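PDB 6U7J: beta-glucuronidase from uncultured Clostridium sp., which hydrolyses beta-D-glucuronides, probably including estrogen glucuronides whose hormone is thereby reactivated, as a family 2 glycoside hydrolase of gut microbes. Local coordinates for residues Y230-D233 with E234-V238; Q286-E289 with K290-L293; S421-A424 with S425-Y428; K438-S441 with E442-I445. All blocks are in the same frame, centred on the assembly; numbering follows the deposited sequence.

Interaction 1: Y230-D233 with E234-V238; sequences YIRD and EKNQV. Unlike the reference sequence in segment 230-233: Arg232 (reference Leu).
Arg232 and Asn236 meet at the tip of a beta hairpin in the E-set (immunoglobulin-like) domain, where strand 227-232 turns back into strand 238-242. Arg232 NH1 donates to the Asn236 O at 3.0 Å, the bond running nearly along the C=O axis and within the guanidinium plane. One face of the same guanidinium is covered, towards its rim, by Val238 CG2, which lies 3.4 Å from Arg232 NH1. That methyl also reaches Tyr230, whose CD2 is 3.8 Å from Val238 CG2. The turn beneath is a type I turn from Asp233 to Asn236 followed by a G1 beta bulge: Asn236 takes a left-handed conformation (phi 66°), and Asp233 N bonds to Gln237 O at 3.0 Å while Asn236 N returns to Asp233 O. Asp233 CG sits between its own N and carbonyl carbon (chi1 68°), which turns the carboxylate in over the turn, where Gln237 N meets Asp233 OD1 at 2.9 Å from above the carboxylate plane. Farther out, Lys235 NZ, whose own salt bridge to Asp233 OD2 is long, bonds to Tyr263 OH, and Arg232 NE forms a salt bridge with Asp268 OD2 of strand 265-271.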
# COMPACT_ATOMS: atom_id res chain seq x y z
N TYR B 230 -56.42 -3.02 11.93
CA TYR B 230 -55.87 -3.47 13.20
C TYR B 230 -54.52 -2.79 13.44
O TYR B 230 -53.76 -2.52 12.50
CB TYR B 230 -55.66 -4.98 13.24
CG TYR B 230 -56.87 -5.84 12.91
CD1 TYR B 230 -56.99 -6.46 11.67
CD2 TYR B 230 -57.87 -6.08 13.86
CE1 TYR B 230 -58.08 -7.26 11.37
CE2 TYR B 230 -58.95 -6.88 13.56
CZ TYR B 230 -59.06 -7.47 12.32
OH TYR B 230 -60.14 -8.28 12.01
N ILE B 231 -54.22 -2.55 14.70
CA ILE B 231 -52.89 -2.16 15.11
C ILE B 231 -52.34 -3.32 15.93
O ILE B 231 -52.88 -3.64 17.00
CB ILE B 231 -52.89 -0.84 15.89
CG1 ILE B 231 -53.41 0.28 14.99
CG2 ILE B 231 -51.49 -0.53 16.40
CD1 ILE B 231 -53.04 1.66 15.45
N ARG B 232 -51.31 -3.97 15.41
CA ARG B 232 -50.70 -5.12 16.05
C ARG B 232 -49.35 -4.73 16.65
O ARG B 232 -48.64 -3.86 16.13
CB ARG B 232 -50.51 -6.27 15.06
CG ARG B 232 -51.74 -6.55 14.20
CD ARG B 232 -51.71 -7.96 13.63
NE ARG B 232 -52.99 -8.30 13.00
CZ ARG B 232 -53.78 -9.28 13.41
NH1 ARG B 232 -53.43 -10.02 14.45
NH2 ARG B 232 -54.93 -9.53 12.79
N ASP B 233 -49.01 -5.39 17.75
CA ASP B 233 -47.72 -5.20 18.39
C ASP B 233 -46.71 -6.14 17.71
O ASP B 233 -47.01 -6.76 16.69
CB ASP B 233 -47.85 -5.39 19.90
CG ASP B 233 -48.16 -6.83 20.32
OD1 ASP B 233 -48.09 -7.75 19.49
OD2 ASP B 233 -48.48 -7.03 21.51
N GLU B 234 -45.51 -6.25 18.28
CA GLU B 234 -44.49 -7.08 17.65
C GLU B 234 -44.75 -8.56 17.83
O GLU B 234 -44.25 -9.36 17.03
CB GLU B 234 -43.11 -6.71 18.20
CG GLU B 234 -42.68 -5.32 17.78
CD GLU B 234 -41.19 -5.08 17.95
OE1 GLU B 234 -40.59 -5.65 18.90
OE2 GLU B 234 -40.63 -4.31 17.14
N LYS B 235 -45.52 -8.95 18.84
CA LYS B 235 -46.03 -10.31 18.96
C LYS B 235 -47.26 -10.56 18.08
O LYS B 235 -47.89 -11.61 18.20
CB LYS B 235 -46.36 -10.64 20.42
CG LYS B 235 -45.29 -10.18 21.42
CD LYS B 235 -45.69 -8.87 22.14
CE LYS B 235 -44.47 -7.97 22.41
NZ LYS B 235 -44.84 -6.58 22.88
N ASN B 236 -47.60 -9.60 17.21
CA ASN B 236 -48.74 -9.64 16.30
C ASN B 236 -50.09 -9.63 17.00
O ASN B 236 -51.13 -9.80 16.35
CB ASN B 236 -48.67 -10.85 15.36
CG ASN B 236 -49.10 -10.52 13.94
OD1 ASN B 236 -48.43 -9.76 13.24
ND2 ASN B 236 -50.23 -11.08 13.51
N GLN B 237 -50.12 -9.43 18.31
CA GLN B 237 -51.41 -9.32 18.99
C GLN B 237 -52.07 -7.99 18.66
O GLN B 237 -51.41 -6.94 18.58
CB GLN B 237 -51.23 -9.48 20.50
CG GLN B 237 -50.57 -10.79 20.93
CD GLN B 237 -50.34 -10.88 22.44
OE1 GLN B 237 -49.27 -11.30 22.90
NE2 GLN B 237 -51.35 -10.49 23.22
N VAL B 238 -53.39 -8.02 18.45
CA VAL B 238 -54.10 -6.79 18.12
C VAL B 238 -54.23 -5.93 19.36
O VAL B 238 -54.40 -6.43 20.48
CB VAL B 238 -55.48 -7.13 17.50
CG1 VAL B 238 -56.34 -5.87 17.38
CG2 VAL B 238 -55.28 -7.77 16.14

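Interaction 2: Q286-E289 with K290-L293; sequences QLTE and KQFL
Gln286 and Leu293 form an antiparallel hydrogen-bonded pair, Gln286 N to Leu293 O at 2.9 Å and Leu293 N to Gln286 O at 2.7 Å, and a further backbone bond from Thr288 N to Gln291 O continues the ladder towards the turn. Between these rungs lies the non-hydrogen-bonded pair Leu287 and Phe292. Their side chains share one face of the ladder, where Leu287 CD1 rides over the Phe292 ring as a CH-pi contact, 4.1 Å from the centroid and 24° off the ring normal. The ring reaches this place because Phe292 CG stands anti to its backbone nitrogen (chi1 -168°). Phe301 packs edge-to-face against the same ring. The two strands make a short hairpin that leads into barrel strand 297-305, with which strand 292-294 pairs in turn. At its bend Thr288 forms an ST turn: OG1 accepts from Lys290 N at 3.0 Å and, in a weak and strongly bent bond, from Gln291 N. With OG1 turned in to the bend, the methyl CG2 is directed to the face shared with Leu293, and it meets Leu293 CD1 at 3.7 Å, the two side chains crossing at about a right angle. Gln286 runs alongside Leu293 on this face, both pointing the same way. Lys290 instead extends away from the turn, its NZ forming a salt bridge with Asp543.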
# COMPACT_ATOMS: atom_id res chain seq x y z
N GLN B 286 -39.10 16.94 19.47
CA GLN B 286 -39.26 18.32 19.89
C GLN B 286 -37.89 18.99 19.96
O GLN B 286 -36.91 18.36 20.38
CB GLN B 286 -39.96 18.40 21.25
CG GLN B 286 -40.06 19.81 21.81
CD GLN B 286 -40.64 19.82 23.20
OE1 GLN B 286 -41.56 19.06 23.50
NE2 GLN B 286 -40.09 20.66 24.07
N LEU B 287 -37.84 20.26 19.58
CA LEU B 287 -36.62 21.04 19.61
C LEU B 287 -36.70 22.13 20.67
O LEU B 287 -37.76 22.74 20.87
CB LEU B 287 -36.33 21.67 18.25
CG LEU B 287 -35.41 20.81 17.38
CD1 LEU B 287 -36.16 19.55 16.98
CD2 LEU B 287 -34.95 21.58 16.17
N THR B 288 -35.59 22.38 21.34
CA THR B 288 -35.41 23.52 22.22
C THR B 288 -34.34 24.43 21.62
O THR B 288 -33.84 24.20 20.51
CB THR B 288 -35.02 23.09 23.64
OG1 THR B 288 -33.60 22.92 23.72
CG2 THR B 288 -35.69 21.78 24.02
N GLU B 289 -33.99 25.47 22.36
CA GLU B 289 -32.94 26.37 21.90
C GLU B 289 -31.61 25.65 21.79
O GLU B 289 -30.76 26.03 20.97
CB GLU B 289 -32.83 27.58 22.83
CG GLU B 289 -32.92 27.27 24.34
CD GLU B 289 -34.34 26.92 24.82
OE1 GLU B 289 -34.48 26.36 25.93
OE2 GLU B 289 -35.31 27.21 24.08
N LYS B 290 -31.41 24.60 22.58
CA LYS B 290 -30.11 23.94 22.62
C LYS B 290 -30.19 22.41 22.60
O LYS B 290 -29.16 21.76 22.79
CB LYS B 290 -29.32 24.37 23.86
CG LYS B 290 -28.66 25.73 23.75
CD LYS B 290 -28.23 26.24 25.11
CE LYS B 290 -27.66 27.64 25.01
NZ LYS B 290 -27.09 28.09 26.31
N GLN B 291 -31.36 21.82 22.39
CA GLN B 291 -31.46 20.37 22.43
C GLN B 291 -32.36 19.86 21.33
O GLN B 291 -33.18 20.59 20.76
CB GLN B 291 -31.93 19.88 23.80
CG GLN B 291 -30.82 19.89 24.85
CD GLN B 291 -31.23 19.31 26.19
OE1 GLN B 291 -32.36 19.52 26.66
NE2 GLN B 291 -30.31 18.60 26.83
N PHE B 292 -32.17 18.59 21.01
CA PHE B 292 -32.95 17.85 20.03
C PHE B 292 -33.54 16.70 20.82
O PHE B 292 -32.82 15.77 21.20
CB PHE B 292 -32.08 17.38 18.86
CG PHE B 292 -32.85 16.88 17.68
CD1 PHE B 292 -33.52 15.67 17.74
CD2 PHE B 292 -32.89 17.60 16.50
CE1 PHE B 292 -34.24 15.20 16.65
CE2 PHE B 292 -33.61 17.14 15.41
CZ PHE B 292 -34.28 15.94 15.48
N LEU B 293 -34.84 16.77 21.13
CA LEU B 293 -35.46 15.83 22.05
C LEU B 293 -36.24 14.79 21.28
O LEU B 293 -37.04 15.13 20.41
CB LEU B 293 -36.38 16.56 23.03
CG LEU B 293 -35.76 17.69 23.85
CD1 LEU B 293 -36.82 18.32 24.75
CD2 LEU B 293 -34.60 17.18 24.68

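Interaction 3: S421-A424 with S425-Y428; sequences SEEA and SRNY
The carboxylate of Glu423 lies at the edge of the Arg426 guanidinium, the two planes nearly coplanar at 22° apart. Arg426 grips side-on with two nitrogens: NE donates to Glu423 OE1 at 2.8 Å, and NH2 donates to Glu423 OE2 at 2.7 Å, using the syn lone pair of that oxygen. Two bends bring the groups together, one in Glu423 at chi2 (57°) and one in Arg426 at chi3 (-42°), so that each chain folds round towards the other. The other flat group, the Tyr428 ring, takes no part in this pair; it packs edge-to-face with Phe379, and its hydroxyl is hydrogen-bonded to His392 of helix 386-403. The backbone beside the salt bridge is drawn in as well, with Arg426 N bonding to Glu423 O at 3.0 Å, so the same two residues are tied both through the main chain and through their side chains. One residue earlier, Glu422 O accepts twice from Ser425, from OG at 2.9 Å in the carbonyl plane and from N at 3.0 Å from well above that plane. These bonds wind the chain into helix 424-439, which follows strand 409-416 of the beta/alpha barrel. The Glu422 carboxylate is hydrogen-bonded elsewhere, OE2 to His419 ND1 and Ile378 N, OE1 to Phe379 N. The paired, in-plane grip fixes the rotation of both flat groups and probably offsets much of their charge, and a carboxylate placed beside the first turn of a helix would probably also interact favourably with the helix dipole.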
# COMPACT_ATOMS: atom_id res chain seq x y z
N SER B 421 -24.86 32.64 0.02
CA SER B 421 -24.46 34.03 0.20
C SER B 421 -25.13 34.97 -0.79
O SER B 421 -25.12 36.18 -0.56
CB SER B 421 -22.95 34.15 0.04
OG SER B 421 -22.61 33.82 -1.29
N GLU B 422 -25.69 34.44 -1.88
CA GLU B 422 -26.36 35.26 -2.89
C GLU B 422 -27.74 35.68 -2.40
O GLU B 422 -28.49 34.87 -1.85
CB GLU B 422 -26.50 34.48 -4.20
CG GLU B 422 -25.18 34.02 -4.81
CD GLU B 422 -25.37 33.12 -6.03
OE1 GLU B 422 -26.41 33.23 -6.72
OE2 GLU B 422 -24.47 32.29 -6.31
N GLU B 423 -28.07 36.96 -2.61
CA GLU B 423 -29.37 37.47 -2.16
C GLU B 423 -30.52 36.74 -2.84
O GLU B 423 -31.53 36.43 -2.20
CB GLU B 423 -29.47 38.98 -2.41
CG GLU B 423 -30.79 39.60 -1.95
CD GLU B 423 -31.08 39.36 -0.46
OE1 GLU B 423 -32.24 39.03 -0.12
OE2 GLU B 423 -30.15 39.50 0.35
N ALA B 424 -30.37 36.42 -4.13
CA ALA B 424 -31.41 35.70 -4.83
C ALA B 424 -31.68 34.32 -4.24
O ALA B 424 -32.71 33.72 -4.56
CB ALA B 424 -31.07 35.57 -6.32
N SER B 425 -30.79 33.81 -3.39
CA SER B 425 -31.02 32.51 -2.78
C SER B 425 -32.02 32.57 -1.62
O SER B 425 -32.59 31.53 -1.27
CB SER B 425 -29.69 31.90 -2.32
OG SER B 425 -29.38 32.24 -0.98
N ARG B 426 -32.24 33.74 -1.04
CA ARG B 426 -33.17 33.83 0.09
C ARG B 426 -34.60 33.48 -0.32
O ARG B 426 -35.26 32.67 0.33
CB ARG B 426 -33.12 35.23 0.71
CG ARG B 426 -33.93 35.34 2.01
CD ARG B 426 -34.27 36.78 2.34
NE ARG B 426 -33.12 37.65 2.10
CZ ARG B 426 -32.22 37.95 3.02
NH1 ARG B 426 -32.35 37.44 4.24
NH2 ARG B 426 -31.19 38.74 2.72
N ASN B 427 -35.09 34.08 -1.41
CA ASN B 427 -36.44 33.76 -1.88
C ASN B 427 -36.57 32.29 -2.27
O ASN B 427 -37.59 31.65 -2.00
CB ASN B 427 -36.81 34.64 -3.08
CG ASN B 427 -37.20 36.06 -2.69
OD1 ASN B 427 -37.30 36.39 -1.50
ND2 ASN B 427 -37.40 36.91 -3.68
N TYR B 428 -35.54 31.74 -2.92
CA TYR B 428 -35.57 30.35 -3.36
C TYR B 428 -35.81 29.43 -2.17
O TYR B 428 -36.76 28.64 -2.16
CB TYR B 428 -34.26 29.98 -4.07
CG TYR B 428 -34.24 28.58 -4.65
CD1 TYR B 428 -34.01 27.47 -3.84
CD2 TYR B 428 -34.47 28.36 -6.00
CE1 TYR B 428 -34.02 26.20 -4.36
CE2 TYR B 428 -34.47 27.08 -6.54
CZ TYR B 428 -34.25 26.01 -5.71
OH TYR B 428 -34.25 24.73 -6.23

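Interaction 4: K438-S441 with E442-I445; sequences KLDS and ERPI
Asp440 and Arg443 are joined across the turn by which the chain leaves helix 424-439 of the beta/alpha barrel and enters strand 445-449. Their link is a salt bridge: Arg443 NH1 donates to Asp440 OD2 at 2.9 Å, lying above the carboxylate plane while the oxygen stays within the plane of the guanidinium. The two planes are steeply inclined, 68° apart, and only one nitrogen of the arginine grips the acid. Arg443 runs extended from CG to NE, passing Asp440 OD2 with its CD 3.3 Å away. Among the hydrogen bonds, Asp440 OD1 accepts from Glu442 N at 2.9 Å and closes an Asx turn; with Asp440 CG anti to the backbone nitrogen (chi1 -173°), the carboxylate swings ahead to both partners. The other side-chain bond, between neighbours, runs from Ser441 OG to Glu442 OE2 at 3.2 Å, on the anti side of the carboxylate. Outside the turn, Arg443 is held too, with NE on Val409 O and NH2 on the carbonyls of Lys404 and His406, so the guanidinium ties the turn to the loop after helix 386-403 and to the start of strand 409-416. Trp412 NE1 bonds to Asp440 OD2, giving that buried oxygen a second donor.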
# COMPACT_ATOMS: atom_id res chain seq x y z
N LYS B 438 -45.35 22.59 4.78
CA LYS B 438 -46.77 22.31 4.56
C LYS B 438 -47.01 20.81 4.36
O LYS B 438 -48.08 20.31 4.71
CB LYS B 438 -47.33 23.12 3.39
CG LYS B 438 -48.85 22.96 3.25
CD LYS B 438 -49.61 24.27 3.02
CE LYS B 438 -49.21 24.92 1.71
NZ LYS B 438 -50.23 24.69 0.63
N LEU B 439 -46.04 20.09 3.81
CA LEU B 439 -46.19 18.64 3.64
C LEU B 439 -46.08 17.91 4.97
O LEU B 439 -46.77 16.90 5.18
CB LEU B 439 -45.11 18.11 2.69
CG LEU B 439 -45.22 18.42 1.20
CD1 LEU B 439 -43.92 18.02 0.54
CD2 LEU B 439 -46.39 17.66 0.60
N ASP B 440 -45.19 18.36 5.85
CA ASP B 440 -44.87 17.62 7.06
C ASP B 440 -44.71 18.62 8.19
O ASP B 440 -43.73 19.37 8.23
CB ASP B 440 -43.59 16.80 6.88
CG ASP B 440 -43.31 15.87 8.06
OD1 ASP B 440 -44.15 15.80 8.97
OD2 ASP B 440 -42.24 15.21 8.07
N SER B 441 -45.68 18.65 9.09
CA SER B 441 -45.61 19.48 10.29
C SER B 441 -44.89 18.79 11.43
O SER B 441 -44.71 19.39 12.49
CB SER B 441 -47.03 19.87 10.73
OG SER B 441 -47.88 18.74 10.74
N GLU B 442 -44.45 17.55 11.24
CA GLU B 442 -43.98 16.69 12.31
C GLU B 442 -42.48 16.56 12.38
O GLU B 442 -41.98 15.76 13.18
CB GLU B 442 -44.58 15.29 12.16
CG GLU B 442 -46.08 15.27 11.93
CD GLU B 442 -46.84 15.65 13.16
OE1 GLU B 442 -47.00 14.77 14.04
OE2 GLU B 442 -47.24 16.82 13.27
N ARG B 443 -41.73 17.27 11.54
CA ARG B 443 -40.28 17.04 11.52
C ARG B 443 -39.52 18.33 11.28
O ARG B 443 -39.91 19.15 10.43
CB ARG B 443 -39.89 16.02 10.44
CG ARG B 443 -40.07 14.56 10.83
CD ARG B 443 -39.72 13.66 9.62
NE ARG B 443 -40.05 12.24 9.80
CZ ARG B 443 -41.17 11.68 9.37
NH1 ARG B 443 -42.09 12.40 8.75
NH2 ARG B 443 -41.40 10.39 9.57
N PRO B 444 -38.43 18.54 12.02
CA PRO B 444 -37.55 19.68 11.76
C PRO B 444 -36.97 19.66 10.35
O PRO B 444 -36.85 18.62 9.71
CB PRO B 444 -36.43 19.50 12.79
CG PRO B 444 -36.93 18.53 13.77
CD PRO B 444 -38.04 17.74 13.18
N ILE B 445 -36.57 20.85 9.89
CA ILE B 445 -36.08 21.12 8.55
C ILE B 445 -34.67 21.69 8.68
O ILE B 445 -34.42 22.49 9.59
CB ILE B 445 -37.00 22.13 7.83
CG1 ILE B 445 -38.37 21.52 7.57
CG2 ILE B 445 -36.37 22.63 6.54
CD1 ILE B 445 -38.30 20.25 6.82

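How the interactions relate
Interactions 2 and 4 touch directly: Pro444 CG packs 3.5 Å from Leu287 CD1 and 4.0 Å from Phe292 CE2, so the hairpin before the barrel abuts the turn that leads into strand 445-449. Interactions 3 and 4 occupy the two ends of helix 424-439, their nearest atoms about 11 Å apart. Interaction 3 follows the C-terminal end of strand 409-416, the end of the barrel strands where family 2 glycosidases carry their active site; it therefore probably lies close to the catalytic pocket, while interactions 2 and 4 sit at the opposite end of the barrel. Interaction 1 stands apart in the E-set domain, its centre about 49 Å from that of interaction 3.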